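Metal-bound toxin (Helicobacter pylori, PDB 4NRN) binds two zinc ions and probably acts as an RNA endonuclease, as a toxin of the RelE family, YafQ subfamily, in a toxin-antitoxin system. Local coordinates at residues F22-K25 with L26-K29; K12-K15 with I16-N20; Y28-V31 with G32-T36. All blocks are in the same frame, centred on the assembly; numbering follows the deposited sequence.

Contact 1 (F22-K25 with L26-K29)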
loop_
_atom_site.group_PDB
_atom_site.type_symbol
_atom_site.label_atom_id
_atom_site.label_comp_id
_atom_site.label_asym_id
_atom_site.label_seq_id
_atom_site.Cartn_x
_atom_site.Cartn_y
_atom_site.Cartn_z
ATOM N N PHE A 22 14.755 3.915 0.049
ATOM C CA PHE A 22 13.583 3.498 -0.720
ATOM C C PHE A 22 13.291 4.420 -1.920
ATOM O O PHE A 22 13.394 5.646 -1.821
ATOM C CB PHE A 22 12.379 3.441 0.214
ATOM C CG PHE A 22 11.070 3.216 -0.483
ATOM C CD1 PHE A 22 10.764 1.980 -1.020
ATOM C CD2 PHE A 22 10.141 4.238 -0.581
ATOM C CE1 PHE A 22 9.554 1.768 -1.657
ATOM C CE2 PHE A 22 8.935 4.038 -1.208
ATOM C CZ PHE A 22 8.635 2.800 -1.748
ATOM N N ASP A 23 12.931 3.835 -3.055
ATOM C CA ASP A 23 12.605 4.630 -4.239
ATOM C C ASP A 23 11.125 5.015 -4.261
ATOM O O ASP A 23 10.257 4.172 -4.471
ATOM C CB ASP A 23 12.958 3.859 -5.513
ATOM C CG ASP A 23 12.953 4.739 -6.747
ATOM O OD1 ASP A 23 12.515 5.904 -6.641
ATOM O OD2 ASP A 23 13.390 4.273 -7.825
ATOM N N LEU A 24 10.826 6.291 -4.060
ATOM C CA LEU A 24 9.428 6.710 -4.002
ATOM C C LEU A 24 8.704 6.441 -5.319
ATOM O O LEU A 24 7.491 6.275 -5.362
ATOM C CB LEU A 24 9.330 8.184 -3.613
ATOM C CG LEU A 24 9.647 8.428 -2.134
ATOM C CD1 LEU A 24 9.996 9.884 -1.862
ATOM C CD2 LEU A 24 8.490 7.976 -1.262
ATOM N N LYS A 25 9.459 6.380 -6.402
ATOM C CA LYS A 25 8.866 6.160 -7.707
ATOM C C LYS A 25 8.239 4.765 -7.792
ATOM O O LYS A 25 7.294 4.540 -8.561
ATOM C CB LYS A 25 9.911 6.401 -8.802
ATOM C CG LYS A 25 10.456 7.840 -8.813
ATOM C CD LYS A 25 11.793 7.968 -9.569
ATOM C CE LYS A 25 12.527 9.261 -9.185
ATOM N NZ LYS A 25 13.960 9.287 -9.607
ATOM N N LEU A 26 8.761 3.835 -6.995
ATOM C CA LEU A 26 8.169 2.506 -6.903
ATOM C C LEU A 26 6.768 2.630 -6.324
ATOM O O LEU A 26 5.824 2.026 -6.822
ATOM C CB LEU A 26 9.022 1.602 -6.015
ATOM C CG LEU A 26 8.507 0.204 -5.643
ATOM C CD1 LEU A 26 7.925 -0.531 -6.847
ATOM C CD2 LEU A 26 9.629 -0.618 -4.999
ATOM N N LEU A 27 6.651 3.434 -5.273
ATOM C CA LEU A 27 5.377 3.698 -4.612
ATOM C C LEU A 27 4.378 4.423 -5.514
ATOM O O LEU A 27 3.220 4.011 -5.605
ATOM C CB LEU A 27 5.600 4.511 -3.325
ATOM C CG LEU A 27 4.342 4.887 -2.543
ATOM C CD1 LEU A 27 3.731 3.658 -1.909
ATOM C CD2 LEU A 27 4.670 5.936 -1.491
ATOM N N TYR A 28 4.822 5.504 -6.164
ATOM C CA TYR A 28 3.946 6.291 -7.040
ATOM C C TYR A 28 3.326 5.418 -8.113
ATOM O O TYR A 28 2.173 5.601 -8.477
ATOM C CB TYR A 28 4.697 7.414 -7.767
ATOM C CG TYR A 28 5.538 8.352 -6.930
ATOM C CD1 TYR A 28 5.138 8.753 -5.658
ATOM C CD2 TYR A 28 6.720 8.873 -7.439
ATOM C CE1 TYR A 28 5.922 9.630 -4.902
ATOM C CE2 TYR A 28 7.504 9.743 -6.697
ATOM C CZ TYR A 28 7.101 10.122 -5.435
ATOM O OH TYR A 28 7.883 10.989 -4.710
ATOM N N LYS A 29 4.117 4.489 -8.638
ATOM C CA LYS A 29 3.690 3.657 -9.750
ATOM C C LYS A 29 2.614 2.675 -9.297
ATOM O O LYS A 29 1.588 2.520 -9.958
ATOM C CB LYS A 29 4.895 2.923 -10.344
ATOM C CG LYS A 29 4.569 2.001 -11.504
ATOM C CD LYS A 29 5.754 1.887 -12.458
ATOM C CE LYS A 29 6.995 1.327 -11.777
ATOM N NZ LYS A 29 6.991 -0.160 -11.764
#

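Contact 2 (K12-K15 with I16-N20)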
loop_
_atom_site.group_PDB
_atom_site.type_symbol
_atom_site.label_atom_id
_atom_site.label_comp_id
_atom_site.label_asym_id
_atom_site.label_seq_id
_atom_site.Cartn_x
_atom_site.Cartn_y
_atom_site.Cartn_z
ATOM N N LYS A 12 4.827 7.689 8.871
ATOM C CA LYS A 12 6.065 7.379 9.570
ATOM C C LYS A 12 6.849 6.270 8.861
ATOM O O LYS A 12 8.061 6.385 8.692
ATOM C CB LYS A 12 5.813 7.041 11.039
ATOM C CG LYS A 12 5.290 8.222 11.847
ATOM C CD LYS A 12 4.807 7.798 13.223
ATOM C CE LYS A 12 4.262 8.979 14.020
ATOM N NZ LYS A 12 2.891 9.373 13.594
ATOM N N ASP A 13 6.157 5.211 8.443
ATOM C CA ASP A 13 6.786 4.100 7.714
ATOM C C ASP A 13 7.600 4.595 6.517
ATOM O O ASP A 13 8.728 4.161 6.285
ATOM C CB ASP A 13 5.728 3.115 7.202
ATOM C CG ASP A 13 5.090 2.309 8.305
ATOM O OD1 ASP A 13 5.592 2.353 9.455
ATOM O OD2 ASP A 13 4.084 1.616 8.021
ATOM N N LEU A 14 7.000 5.497 5.749
ATOM C CA LEU A 14 7.605 5.991 4.526
ATOM C C LEU A 14 8.800 6.892 4.818
ATOM O O LEU A 14 9.880 6.694 4.253
ATOM C CB LEU A 14 6.564 6.738 3.699
ATOM C CG LEU A 14 6.989 7.165 2.297
ATOM C CD1 LEU A 14 7.347 5.959 1.434
ATOM C CD2 LEU A 14 5.883 7.988 1.655
ATOM N N LYS A 15 8.594 7.877 5.697
ATOM C CA LYS A 15 9.655 8.779 6.157
ATOM C C LYS A 15 10.914 7.987 6.491
ATOM O O LYS A 15 12.009 8.283 6.002
ATOM C CB LYS A 15 9.178 9.541 7.395
ATOM C CG LYS A 15 10.016 10.738 7.772
ATOM C CD LYS A 15 9.659 11.963 6.927
ATOM C CE LYS A 15 10.554 13.162 7.264
ATOM N NZ LYS A 15 10.335 14.326 6.352
ATOM N N ILE A 16 10.727 6.972 7.328
ATOM C CA ILE A 16 11.772 6.028 7.701
ATOM C C ILE A 16 12.376 5.316 6.480
ATOM O O ILE A 16 13.601 5.265 6.325
ATOM C CB ILE A 16 11.204 4.997 8.711
ATOM C CG1 ILE A 16 10.900 5.687 10.047
ATOM C CG2 ILE A 16 12.155 3.832 8.913
ATOM C CD1 ILE A 16 9.870 4.970 10.922
ATOM N N LEU A 17 11.512 4.773 5.620
ATOM C CA LEU A 17 11.943 4.018 4.443
ATOM C C LEU A 17 12.774 4.875 3.505
ATOM O O LEU A 17 13.795 4.429 2.974
ATOM C CB LEU A 17 10.734 3.444 3.698
ATOM C CG LEU A 17 10.406 1.956 3.896
ATOM C CD1 LEU A 17 11.185 1.337 5.050
ATOM C CD2 LEU A 17 8.901 1.742 4.072
ATOM N N VAL A 18 12.325 6.105 3.300
ATOM C CA VAL A 18 13.049 7.053 2.479
ATOM C C VAL A 18 14.468 7.211 3.025
ATOM O O VAL A 18 15.442 7.166 2.270
ATOM C CB VAL A 18 12.314 8.406 2.438
ATOM C CG1 VAL A 18 13.185 9.475 1.837
ATOM C CG2 VAL A 18 11.021 8.270 1.655
ATOM N N LYS A 19 14.580 7.360 4.343
ATOM C CA LYS A 19 15.880 7.504 4.999
ATOM C C LYS A 19 16.822 6.332 4.731
ATOM O O LYS A 19 18.043 6.494 4.755
ATOM C CB LYS A 19 15.709 7.712 6.511
ATOM C CG LYS A 19 15.392 9.148 6.900
ATOM C CD LYS A 19 15.391 9.344 8.417
ATOM C CE LYS A 19 14.697 10.652 8.793
ATOM N NZ LYS A 19 14.676 10.893 10.263
ATOM N N ASN A 20 16.253 5.163 4.461
ATOM C CA ASN A 20 17.044 3.973 4.160
ATOM C C ASN A 20 17.152 3.670 2.669
ATOM O O ASN A 20 17.538 2.569 2.288
ATOM C CB ASN A 20 16.487 2.752 4.893
ATOM C CG ASN A 20 16.614 2.868 6.398
ATOM O OD1 ASN A 20 15.642 2.673 7.132
ATOM N ND2 ASN A 20 17.813 3.200 6.866
#

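Contact 3 (Y28-V31 with G32-T36)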
loop_
_atom_site.group_PDB
_atom_site.type_symbol
_atom_site.label_atom_id
_atom_site.label_comp_id
_atom_site.label_asym_id
_atom_site.label_seq_id
_atom_site.Cartn_x
_atom_site.Cartn_y
_atom_site.Cartn_z
ATOM N N TYR A 28 4.822 5.504 -6.164
ATOM C CA TYR A 28 3.946 6.291 -7.040
ATOM C C TYR A 28 3.326 5.418 -8.113
ATOM O O TYR A 28 2.173 5.601 -8.477
ATOM C CB TYR A 28 4.697 7.414 -7.767
ATOM C CG TYR A 28 5.538 8.352 -6.930
ATOM C CD1 TYR A 28 5.138 8.753 -5.658
ATOM C CD2 TYR A 28 6.720 8.873 -7.439
ATOM C CE1 TYR A 28 5.922 9.630 -4.902
ATOM C CE2 TYR A 28 7.504 9.743 -6.697
ATOM C CZ TYR A 28 7.101 10.122 -5.435
ATOM O OH TYR A 28 7.883 10.989 -4.710
ATOM N N LYS A 29 4.117 4.489 -8.638
ATOM C CA LYS A 29 3.690 3.657 -9.750
ATOM C C LYS A 29 2.614 2.675 -9.297
ATOM O O LYS A 29 1.588 2.520 -9.958
ATOM C CB LYS A 29 4.895 2.923 -10.344
ATOM C CG LYS A 29 4.569 2.001 -11.504
ATOM C CD LYS A 29 5.754 1.887 -12.458
ATOM C CE LYS A 29 6.995 1.327 -11.777
ATOM N NZ LYS A 29 6.991 -0.160 -11.764
ATOM N N VAL A 30 2.844 2.033 -8.155
ATOM C CA VAL A 30 1.865 1.107 -7.580
ATOM C C VAL A 30 0.591 1.808 -7.078
ATOM O O VAL A 30 -0.523 1.364 -7.365
ATOM C CB VAL A 30 2.486 0.248 -6.441
ATOM C CG1 VAL A 30 1.460 -0.755 -5.901
ATOM C CG2 VAL A 30 3.739 -0.479 -6.930
ATOM N N VAL A 31 0.749 2.891 -6.320
ATOM C CA VAL A 31 -0.414 3.609 -5.782
ATOM C C VAL A 31 -1.257 4.233 -6.890
ATOM O O VAL A 31 -2.487 4.294 -6.787
ATOM C CB VAL A 31 0.003 4.713 -4.811
ATOM C CG1 VAL A 31 -1.192 5.612 -4.497
ATOM C CG2 VAL A 31 0.579 4.100 -3.538
ATOM N N GLY A 32 -0.588 4.696 -7.946
ATOM C CA GLY A 32 -1.267 5.225 -9.114
ATOM C C GLY A 32 -2.241 4.233 -9.718
ATOM O O GLY A 32 -3.430 4.534 -9.851
ATOM N N ASN A 33 -1.748 3.052 -10.085
ATOM C CA ASN A 33 -2.603 2.006 -10.651
ATOM C C ASN A 33 -3.740 1.626 -9.729
ATOM O O ASN A 33 -4.896 1.536 -10.150
ATOM C CB ASN A 33 -1.799 0.749 -10.971
ATOM C CG ASN A 33 -1.218 0.777 -12.357
ATOM O OD1 ASN A 33 -1.809 1.344 -13.277
ATOM N ND2 ASN A 33 -0.053 0.163 -12.520
ATOM N N LEU A 34 -3.408 1.385 -8.465
ATOM C CA LEU A 34 -4.428 1.023 -7.493
ATOM C C LEU A 34 -5.577 2.045 -7.524
ATOM O O LEU A 34 -6.754 1.672 -7.647
ATOM C CB LEU A 34 -3.811 0.899 -6.094
ATOM C CG LEU A 34 -3.000 -0.384 -5.862
ATOM C CD1 LEU A 34 -2.381 -0.415 -4.469
ATOM C CD2 LEU A 34 -3.871 -1.616 -6.074
ATOM N N ALA A 35 -5.224 3.328 -7.453
ATOM C CA ALA A 35 -6.204 4.420 -7.409
ATOM C C ALA A 35 -7.027 4.625 -8.697
ATOM O O ALA A 35 -8.148 5.119 -8.637
ATOM C CB ALA A 35 -5.524 5.738 -6.979
ATOM N N THR A 36 -6.478 4.264 -9.852
ATOM C CA THR A 36 -7.255 4.289 -11.090
ATOM C C THR A 36 -7.787 2.883 -11.380
ATOM O O THR A 36 -8.234 2.583 -12.491
ATOM C CB THR A 36 -6.436 4.819 -12.305
ATOM O OG1 THR A 36 -5.279 4.000 -12.517
ATOM C CG2 THR A 36 -5.994 6.264 -12.087
#

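Contact 1 (F22-K25 with L26-K29)
Asp23 and Leu26 meet at the capped N-terminal turn of helix 24-35, where Asp23 holds the N-cap position. The cap is made by the side chain: Lys25 N donates to Asp23 OD1 over 3.1 Å, approaching from above the carboxylate plane. Asp23 serves the same turn with its backbone, its O accepting from Leu26 N at 3.0 Å and an N-H...O angle of 142°. One step on, regular i to i+4 bonding is established, with Tyr28 N to Leu24 O close to straight and Lys29 N to Lys25 O longer and more bent.

Apolar contacts sort to two sides. Phe22, the residue before the cap, has CG anti to its backbone N (chi1 172°), which sends the ring along the helix start; its edge, at CZ, meets Leu27 CB at 3.8 Å, while CE1 reaches Leu26 CD2. Leu14 and Leu17 of helix 8-19 pack on the same ring, and Leu27 touches Leu61 of a loop, so this side lies between helix 8-19 and that loop.

Tyr28, an exposed residue, covers the first turn with its ring. With chi1 at -52°, the ring folds back over the preceding turn, and Lys25 CA lies 3.5 Å from Tyr28 CD2. The hydroxyl end extends to Leu24, which also packs on Leu14 and Val18 and whose CB is 3.3 Å from Tyr28 OH. Leu24 O sits 3.2 Å above the ring plane, over its centre.

Contact 2 (K12-K15 with I16-N20)
Four consecutive i to i+4 bonds join Lys12-Lys15 to Ile16-Lys19, the tightest from Val18 N to Leu14 O at 2.7 Å with an N-H...O angle of 170°, and the longest from Lys19 N to Lys15 O at 3.2 Å. The side chains of the later turn lean back on the carbonyls of the earlier one. Ile16 does so through its longer branch: CG1 is anti to the carbonyl carbon (chi1 -69°), and both CG1 and CD1 come to 3.2 Å from Lys12 O. Leu17 CD2 approaches Asp13 O at 3.3 Å, beside the bond that Leu17 N makes to the same oxygen.

This is the C-terminal half of the amphipathic helix 8-19, packed against helix 24-35 and strand 77-84. On its inner side Leu14 and Leu17 both touch Leu83 and Phe22, and Asp13 OD2 is gripped twice, by a salt bridge to Arg82 NE and a hydrogen bond from Leu83 N. Val18 lies one turn beyond Leu14, its CG2 4.2 Å from Leu14 CG, and both residues touch Leu24. On the solvent side, Lys15 NZ lies 6.8 Å from Lys19 NZ. Asn20 N donates to Leu17 O over 3.0 Å and weakly to Ile16 O.

Contact 3 (Y28-V31 with G32-T36)
Val30 and Leu34, both buried, meet one turn apart in the C-terminal half of helix 24-35. This amphipathic helix lies across a mixed beta-sheet, and the contact divides into a packed face and a looser outer one.

On the packed side the two side chains run side by side in the same direction, Val30 CG1 4.1 Å from Leu34 CD1. Leu34 has CG beside its own backbone N (chi1 -76°), which lays the branch against the carbonyl of Val30 and brings CG to 3.4 Å from Val30 O. That oxygen also receives Leu34 N at 3.1 Å, in a bond with an N-H...O angle of 171°. Val31 and Ala35 repeat the spacing: Ala35 N binds Val31 O at 3.0 Å, and Ala35 CB stands 3.4 Å from the same acceptor, Val31 O. All four residues are buried; for Val31, Leu34 and Ala35 strands supply cover, Leu78 touching all three, Leu67 touching Val31 and Leu34, and Ile4 of the edge strand touching Val31 and Ala35.

The outer side is held mainly by backbone. Gly32 N reaches Tyr28 O with a bent angle of 147°, the donor standing above the carbonyl plane, and Asn33 N makes a weak bond of 3.4 Å to Lys29 O. Lys29 sends its NZ to Tyr44 OH, a hydrogen bond leading off the helix. Asn33 packs on Gln38 and Leu40 of the following loop. Thr36 is the first residue to leave helical geometry, and its OG1 is hydrogen-bonded to Gln38 OE1, while Thr36 N still donates to Gly32 O at 3.1 Å.

From the N terminus, contact 2 comes first, near the end of helix 8-19; contact 1 opens two residues later, just before helix 24-35, and contact 3 runs on to that helix's end. Each is local, so none closes a long loop. Contact 2 closes before the others open, while contact 3 begins on Tyr28 and Lys29, where contact 1 ends; none nests or crosses. Contacts 1 and 2 touch across the interhelical turn: Phe22 N probably bonds Leu17 O at 3.1 Å, and Leu24 CD2 packs 3.6 Å from Leu14 CD1. They pair the two helices; the sheet is met by Leu14 and Leu17 of contact 2 at strand 77-84 and by Val31, Leu34 and Ala35 of contact 3.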